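Local coordinates for YkuI protein (Bacillus subtilis, PDB 2BAS) that carries an EAL domain and an associated signalling domain, and probably acts as a cyclic di-GMP-specific phosphodiesterase, at residues 301-306 / 327-332. Sequence-based numbering, arbitrary orientation.
Sequences KRVHQA and EELTDC
Arg-302 and Glu-328 reach each other because both side chains leave with CG anti to the backbone N (chi1 179° and -175°) and then bend at chi2. The bends bring Arg-302 NH2 to 2.7 Å from Glu-328 OE1, a salt bridge whose hydrogen bond is weak in direction. The oxygen lies at the guanidinium edge, in its plane, while the carboxylate itself is turned 72° from that plane. Long charged chains suit this solvent-facing border, since their aliphatic lengths also pack: Arg-302 CG lies 4.1 Å from Leu-329 CD2, and the small Ala-306 leaves room for Glu-328 CG, 4.0 Å from Ala-306 CB. Deeper in, the buried Val-303 and Leu-329 supply branched apolar ends, Val-303 CG2 meeting Leu-329 CD1 at 3.8 Å as the two side chains cross at about a right angle. A leucine in place of Arg-302 would probably leave the Glu-328 carboxylate without its charged mate across the contact. The contact joins the long helix 271-311 to the C-terminal end of helix 318-328, where Leu-329 departs from helical geometry. Val-303 and Leu-329 both also touch Ile-417 of strand 413-419, part of the antiparallel sheet in the EAL-associated signalling domain.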
# COMPACT_ATOMS: atom_id res chain seq x y z
N LYS A 301 -12.61 -29.94 2.60
CA LYS A 301 -13.22 -31.27 2.76
C LYS A 301 -12.94 -31.83 4.15
O LYS A 301 -13.84 -32.38 4.79
CB LYS A 301 -12.76 -32.25 1.67
CG LYS A 301 -12.97 -31.76 0.26
CD LYS A 301 -13.18 -32.91 -0.74
CE LYS A 301 -12.68 -32.55 -2.14
NZ LYS A 301 -13.00 -31.15 -2.56
N ARG A 302 -11.70 -31.65 4.61
CA ARG A 302 -11.30 -32.12 5.94
C ARG A 302 -12.16 -31.46 7.02
O ARG A 302 -12.73 -32.15 7.88
CB ARG A 302 -9.80 -31.89 6.19
CG ARG A 302 -9.31 -32.32 7.55
CD ARG A 302 -9.04 -33.81 7.59
NE ARG A 302 -8.88 -34.32 8.96
CZ ARG A 302 -9.88 -34.76 9.73
NH1 ARG A 302 -11.13 -34.75 9.28
NH2 ARG A 302 -9.62 -35.21 10.95
N VAL A 303 -12.28 -30.14 6.95
CA VAL A 303 -13.07 -29.38 7.92
C VAL A 303 -14.57 -29.71 7.85
O VAL A 303 -15.22 -29.84 8.89
CB VAL A 303 -12.78 -27.87 7.80
CG1 VAL A 303 -13.78 -27.02 8.61
CG2 VAL A 303 -11.32 -27.58 8.22
N HIS A 304 -15.11 -29.87 6.65
CA HIS A 304 -16.51 -30.22 6.47
C HIS A 304 -16.84 -31.58 7.15
O HIS A 304 -17.87 -31.71 7.83
CB HIS A 304 -16.87 -30.23 4.98
CG HIS A 304 -18.33 -30.39 4.70
ND1 HIS A 304 -19.24 -29.37 4.89
CD2 HIS A 304 -19.04 -31.44 4.22
CE1 HIS A 304 -20.44 -29.79 4.56
NE2 HIS A 304 -20.35 -31.04 4.14
N GLN A 305 -15.97 -32.58 6.97
CA GLN A 305 -16.14 -33.86 7.67
C GLN A 305 -16.14 -33.66 9.17
O GLN A 305 -17.05 -34.11 9.85
CB GLN A 305 -15.01 -34.81 7.34
CG GLN A 305 -15.07 -35.43 5.99
CD GLN A 305 -13.97 -36.45 5.80
OE1 GLN A 305 -14.24 -37.63 5.57
NE2 GLN A 305 -12.71 -36.01 5.93
N ALA A 306 -15.12 -32.97 9.68
CA ALA A 306 -14.97 -32.73 11.11
C ALA A 306 -16.18 -32.03 11.75
O ALA A 306 -16.77 -32.57 12.70
CB ALA A 306 -13.69 -31.97 11.38
N GLU A 327 -8.93 -30.33 18.82
CA GLU A 327 -8.26 -31.61 18.98
C GLU A 327 -8.31 -32.46 17.72
O GLU A 327 -7.34 -33.15 17.40
CB GLU A 327 -8.84 -32.37 20.18
CG GLU A 327 -8.50 -31.75 21.54
CD GLU A 327 -7.02 -31.87 21.93
OE1 GLU A 327 -6.17 -32.24 21.09
OE2 GLU A 327 -6.71 -31.60 23.11
N GLU A 328 -9.42 -32.41 17.00
CA GLU A 328 -9.56 -33.11 15.73
C GLU A 328 -8.62 -32.52 14.68
O GLU A 328 -8.04 -33.25 13.87
CB GLU A 328 -11.01 -33.04 15.24
CG GLU A 328 -11.30 -33.86 13.99
CD GLU A 328 -11.10 -35.35 14.19
OE1 GLU A 328 -10.31 -35.94 13.44
OE2 GLU A 328 -11.72 -35.92 15.12
N LEU A 329 -8.47 -31.20 14.69
CA LEU A 329 -7.58 -30.51 13.76
C LEU A 329 -6.23 -30.11 14.40
O LEU A 329 -5.52 -29.24 13.88
CB LEU A 329 -8.28 -29.28 13.16
CG LEU A 329 -9.53 -29.49 12.29
CD1 LEU A 329 -9.93 -28.19 11.65
CD2 LEU A 329 -9.33 -30.54 11.21
N THR A 330 -5.87 -30.77 15.49
CA THR A 330 -4.68 -30.37 16.27
C THR A 330 -3.40 -30.13 15.47
O THR A 330 -2.62 -29.22 15.80
CB THR A 330 -4.38 -31.33 17.45
OG1 THR A 330 -3.34 -30.77 18.25
CG2 THR A 330 -3.95 -32.72 16.96
N ASP A 331 -3.20 -30.91 14.41
CA ASP A 331 -1.96 -30.85 13.62
C ASP A 331 -1.87 -29.67 12.64
O ASP A 331 -0.77 -29.34 12.20
CB ASP A 331 -1.70 -32.20 12.93
CG ASP A 331 -1.21 -33.28 13.92
OD1 ASP A 331 -0.67 -32.90 14.98
OD2 ASP A 331 -1.36 -34.50 13.64
N CYS A 332 -2.99 -29.02 12.33
CA CYS A 332 -2.97 -27.92 11.36
C CYS A 332 -3.55 -26.59 11.82
O CYS A 332 -3.83 -25.72 10.99
CB CYS A 332 -3.64 -28.34 10.05
SG CYS A 332 -5.35 -28.90 10.22